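Local structure of aldehyde dehydrogenase (Burkholderia cenocepacia, 4O6R) at residues 336-347 with 385-395. The protein probably oxidises aldehydes with NAD(P)+ as cofactor and binds AMP. Residues are numbered along the deposited sequence; the frame is centred on the assembly and turned at random.
Sequences HLDRVLSYVDVA and RVAQEEVFGPF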
loop_
_atom_site.group_PDB
_atom_site.type_symbol
_atom_site.label_atom_id
_atom_site.label_comp_id
_atom_site.label_asym_id
_atom_site.label_seq_id
_atom_site.Cartn_x
_atom_site.Cartn_y
_atom_site.Cartn_z
ATOM N N HIS A 336 -25.267 35.221 9.767
ATOM C CA HIS A 336 -23.847 35.095 9.900
ATOM C C HIS A 336 -23.194 36.487 9.972
ATOM O O HIS A 336 -22.270 36.698 10.776
ATOM C CB HIS A 336 -23.277 34.267 8.735
ATOM C CG HIS A 336 -21.821 34.044 8.852
ATOM N ND1 HIS A 336 -21.249 33.555 10.011
ATOM C CD2 HIS A 336 -20.798 34.278 7.988
ATOM C CE1 HIS A 336 -19.939 33.482 9.850
ATOM N NE2 HIS A 336 -19.636 33.936 8.642
ATOM N N LEU A 337 -23.655 37.427 9.140
ATOM C CA LEU A 337 -23.212 38.815 9.266
ATOM C C LEU A 337 -23.420 39.372 10.682
ATOM O O LEU A 337 -22.535 40.002 11.232
ATOM C CB LEU A 337 -23.923 39.735 8.283
ATOM C CG LEU A 337 -23.670 41.212 8.527
ATOM C CD1 LEU A 337 -22.215 41.537 8.218
ATOM C CD2 LEU A 337 -24.569 42.094 7.698
ATOM N N ASP A 338 -24.612 39.191 11.241
ATOM C CA ASP A 338 -24.873 39.703 12.591
ATOM C C ASP A 338 -23.919 39.085 13.617
ATOM O O ASP A 338 -23.450 39.758 14.517
ATOM C CB ASP A 338 -26.317 39.456 12.977
ATOM C CG ASP A 338 -27.279 40.333 12.191
ATOM O OD1 ASP A 338 -26.841 41.320 11.560
ATOM O OD2 ASP A 338 -28.471 40.008 12.189
ATOM N N ARG A 339 -23.605 37.809 13.439
ATOM C CA ARG A 339 -22.663 37.116 14.297
ATOM C C ARG A 339 -21.264 37.772 14.196
ATOM O O ARG A 339 -20.589 37.973 15.195
ATOM C CB ARG A 339 -22.600 35.674 13.855
ATOM C CG ARG A 339 -22.040 34.703 14.853
ATOM C CD ARG A 339 -23.121 33.773 15.455
ATOM N NE ARG A 339 -22.816 33.759 16.879
ATOM C CZ ARG A 339 -21.781 33.121 17.413
ATOM N NH1 ARG A 339 -21.018 32.317 16.672
ATOM N NH2 ARG A 339 -21.543 33.245 18.712
ATOM N N VAL A 340 -20.845 38.125 12.994
ATOM C CA VAL A 340 -19.498 38.675 12.816
ATOM C C VAL A 340 -19.457 40.090 13.405
ATOM O O VAL A 340 -18.500 40.451 14.082
ATOM C CB VAL A 340 -19.059 38.636 11.334
ATOM C CG1 VAL A 340 -17.748 39.388 11.127
ATOM C CG2 VAL A 340 -18.935 37.189 10.872
ATOM N N LEU A 341 -20.512 40.876 13.192
ATOM C CA LEU A 341 -20.551 42.205 13.762
ATOM C C LEU A 341 -20.552 42.124 15.302
ATOM O O LEU A 341 -19.861 42.902 15.983
ATOM C CB LEU A 341 -21.758 42.997 13.224
ATOM C CG LEU A 341 -21.709 43.286 11.722
ATOM C CD1 LEU A 341 -22.966 44.021 11.224
ATOM C CD2 LEU A 341 -20.452 44.071 11.396
ATOM N N SER A 342 -21.270 41.149 15.851
ATOM C CA SER A 342 -21.274 40.944 17.304
ATOM C C SER A 342 -19.843 40.635 17.836
ATOM O O SER A 342 -19.460 41.130 18.902
ATOM C CB SER A 342 -22.266 39.842 17.665
ATOM O OG SER A 342 -22.212 39.525 19.057
ATOM N N TYR A 343 -19.056 39.858 17.075
ATOM C CA TYR A 343 -17.688 39.539 17.472
ATOM C C TYR A 343 -16.762 40.755 17.397
ATOM O O TYR A 343 -15.833 40.852 18.193
ATOM C CB TYR A 343 -17.111 38.372 16.688
ATOM C CG TYR A 343 -17.435 37.011 17.265
ATOM C CD1 TYR A 343 -16.960 36.654 18.517
ATOM C CD2 TYR A 343 -18.226 36.088 16.576
ATOM C CE1 TYR A 343 -17.224 35.414 19.063
ATOM C CE2 TYR A 343 -18.514 34.838 17.114
ATOM C CZ TYR A 343 -17.982 34.506 18.362
ATOM O OH TYR A 343 -18.219 33.295 18.972
ATOM N N VAL A 344 -17.020 41.692 16.477
ATOM C CA VAL A 344 -16.282 42.974 16.510
ATOM C C VAL A 344 -16.514 43.693 17.857
ATOM O O VAL A 344 -15.563 44.158 18.479
ATOM C CB VAL A 344 -16.656 43.922 15.324
ATOM C CG1 VAL A 344 -15.994 45.280 15.483
ATOM C CG2 VAL A 344 -16.281 43.296 14.006
ATOM N N ASP A 345 -17.772 43.756 18.308
ATOM C CA ASP A 345 -18.126 44.361 19.605
ATOM C C ASP A 345 -17.413 43.635 20.725
ATOM O O ASP A 345 -16.782 44.275 21.551
ATOM C CB ASP A 345 -19.637 44.317 19.874
ATOM C CG ASP A 345 -20.435 45.194 18.922
ATOM O OD1 ASP A 345 -19.850 46.089 18.286
ATOM O OD2 ASP A 345 -21.653 44.964 18.783
ATOM N N VAL A 346 -17.451 42.303 20.680
ATOM C CA VAL A 346 -16.760 41.467 21.666
ATOM C C VAL A 346 -15.262 41.796 21.681
ATOM O O VAL A 346 -14.668 41.954 22.736
ATOM C CB VAL A 346 -16.997 39.949 21.426
ATOM C CG1 VAL A 346 -16.129 39.109 22.357
ATOM C CG2 VAL A 346 -18.449 39.585 21.653
ATOM N N ALA A 347 -14.659 41.896 20.508
ATOM C CA ALA A 347 -13.240 42.156 20.411
ATOM C C ALA A 347 -12.885 43.465 21.122
ATOM O O ALA A 347 -11.960 43.497 21.935
ATOM C CB ALA A 347 -12.806 42.211 18.962
ATOM N N ARG A 385 -11.808 35.834 23.626
ATOM C CA ARG A 385 -12.859 35.204 22.842
ATOM C C ARG A 385 -12.560 35.138 21.342
ATOM O O ARG A 385 -12.720 34.077 20.731
ATOM C CB ARG A 385 -14.222 35.850 23.097
ATOM C CG ARG A 385 -14.764 35.623 24.527
ATOM C CD ARG A 385 -16.227 36.024 24.701
ATOM N NE ARG A 385 -17.087 35.259 23.804
ATOM C CZ ARG A 385 -18.311 35.601 23.393
ATOM N NH1 ARG A 385 -18.891 36.728 23.785
ATOM N NH2 ARG A 385 -18.963 34.792 22.560
ATOM N N VAL A 386 -12.112 36.240 20.742
ATOM C CA VAL A 386 -11.921 36.243 19.290
ATOM C C VAL A 386 -10.667 35.491 18.867
ATOM O O VAL A 386 -10.463 35.268 17.677
ATOM C CB VAL A 386 -11.969 37.641 18.616
ATOM C CG1 VAL A 386 -13.327 38.288 18.804
ATOM C CG2 VAL A 386 -10.826 38.535 19.062
ATOM N N ALA A 387 -9.840 35.125 19.842
ATOM C CA ALA A 387 -8.684 34.274 19.636
ATOM C C ALA A 387 -9.010 32.807 19.879
ATOM O O ALA A 387 -8.176 31.970 19.594
ATOM C CB ALA A 387 -7.555 34.710 20.569
ATOM N N GLN A 388 -10.207 32.502 20.390
ATOM C CA GLN A 388 -10.603 31.134 20.742
ATOM C C GLN A 388 -11.771 30.614 19.915
ATOM O O GLN A 388 -11.786 29.445 19.531
ATOM C CB GLN A 388 -10.978 31.030 22.226
ATOM C CG GLN A 388 -9.804 31.162 23.165
ATOM C CD GLN A 388 -8.905 29.933 23.109
ATOM O OE1 GLN A 388 -9.375 28.796 23.037
ATOM N NE2 GLN A 388 -7.622 30.157 23.103
ATOM N N GLU A 389 -12.738 31.474 19.628
ATOM C CA GLU A 389 -13.996 31.049 19.049
ATOM C C GLU A 389 -13.998 31.270 17.549
ATOM O O GLU A 389 -13.432 32.247 17.063
ATOM C CB GLU A 389 -15.145 31.823 19.711
ATOM C CG GLU A 389 -15.200 31.589 21.207
ATOM C CD GLU A 389 -16.263 32.408 21.933
ATOM O OE1 GLU A 389 -17.202 32.900 21.286
ATOM O OE2 GLU A 389 -16.149 32.553 23.172
ATOM N N GLU A 390 -14.647 30.372 16.814
ATOM C CA GLU A 390 -14.700 30.463 15.357
ATOM C C GLU A 390 -15.624 31.625 14.980
ATOM O O GLU A 390 -16.791 31.661 15.394
ATOM C CB GLU A 390 -15.169 29.118 14.706
ATOM C CG GLU A 390 -14.838 29.008 13.202
ATOM C CD GLU A 390 -14.953 27.593 12.585
ATOM O OE1 GLU A 390 -15.582 26.699 13.231
ATOM O OE2 GLU A 390 -14.421 27.378 11.430
ATOM N N VAL A 391 -15.090 32.612 14.270
ATOM C CA VAL A 391 -15.892 33.755 13.793
ATOM C C VAL A 391 -16.410 33.461 12.366
ATOM O O VAL A 391 -17.524 33.785 11.999
ATOM C CB VAL A 391 -15.064 35.054 13.866
ATOM C CG1 VAL A 391 -15.844 36.254 13.343
ATOM C CG2 VAL A 391 -14.633 35.307 15.295
ATOM N N PHE A 392 -15.585 32.814 11.553
ATOM C CA PHE A 392 -16.023 32.287 10.231
ATOM C C PHE A 392 -16.361 33.431 9.279
ATOM O O PHE A 392 -17.207 33.274 8.417
ATOM C CB PHE A 392 -17.228 31.327 10.371
ATOM C CG PHE A 392 -17.311 30.272 9.295
ATOM C CD1 PHE A 392 -16.367 29.273 9.221
ATOM C CD2 PHE A 392 -18.355 30.258 8.382
ATOM C CE1 PHE A 392 -16.446 28.276 8.259
ATOM C CE2 PHE A 392 -18.446 29.265 7.402
ATOM C CZ PHE A 392 -17.491 28.278 7.339
ATOM N N GLY A 393 -15.698 34.571 9.445
ATOM C CA GLY A 393 -15.912 35.746 8.574
ATOM C C GLY A 393 -14.545 36.280 8.198
ATOM O O GLY A 393 -13.511 35.670 8.582
ATOM N N PRO A 394 -14.510 37.417 7.478
ATOM C CA PRO A 394 -13.244 37.944 6.975
ATOM C C PRO A 394 -12.587 38.702 8.114
ATOM O O PRO A 394 -12.526 39.925 8.102
ATOM C CB PRO A 394 -13.680 38.888 5.853
ATOM C CG PRO A 394 -15.026 39.385 6.294
ATOM C CD PRO A 394 -15.662 38.199 7.000
ATOM N N PHE A 395 -12.143 37.946 9.112
ATOM C CA PHE A 395 -11.854 38.480 10.429
ATOM C C PHE A 395 -10.643 37.745 10.961
ATOM O O PHE A 395 -10.708 36.568 11.182
ATOM C CB PHE A 395 -13.084 38.235 11.330
ATOM C CG PHE A 395 -12.984 38.792 12.717
ATOM C CD1 PHE A 395 -12.041 38.307 13.626
ATOM C CD2 PHE A 395 -13.886 39.749 13.161
ATOM C CE1 PHE A 395 -11.975 38.817 14.909
ATOM C CE2 PHE A 395 -13.839 40.236 14.456
ATOM C CZ PHE A 395 -12.883 39.783 15.340
HETATM O O HOH W 1 -18.563 30.973 17.322
#
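Tyr-343 and Val-391 centre a largely buried contact, part apolar and part polar, between helix 334-349 and the short helical turn near 385-388 with the loop that leads from it into strand 395-401 of the seven-stranded sheet. Val-391 CG2 lies over one face of the tyrosine ring, a CH-pi contact 4.0 Å from the centroid. With CG1 anti to the backbone N (chi1 178°), the valine turns that second methyl against Val-340 CG2, 4.1 Å away. Further along the helix, Phe-395 presents its ring edge to Val-344 CG2, and Val-386 CG1 packs on Ala-347 CB.

The phenol reaches beyond this apolar layer and donates to Glu-389 OE1 (OH to OE1, 2.6 Å) on the anti lone pair, ring and carboxylate planes standing 78° apart. Arg-385 grips the same carboxylate side-on, NE to OE2 and NH2 to OE1, both 2.9 Å, while its NH1 rests on Val-346 CG2. A water joins Arg-339 NH1, Tyr-343 OH and Glu-390 O.

At the other end, His-336 NE2 donates to Phe-392 O from above the carbonyl plane in a bent bond whose 2.5 Å length is doubtful, and the two rings form an offset edge-to-face pair. Trp-156 meets both rings.

Glu-390 to Pro-394 match the Glu-x-Phe-Gly-Pro motif, which borders the cofactor's nicotinamide end in relatives and perhaps here; the phenol and Arg-385 together fix the Glu-389 carboxylate and probably favour its charged form.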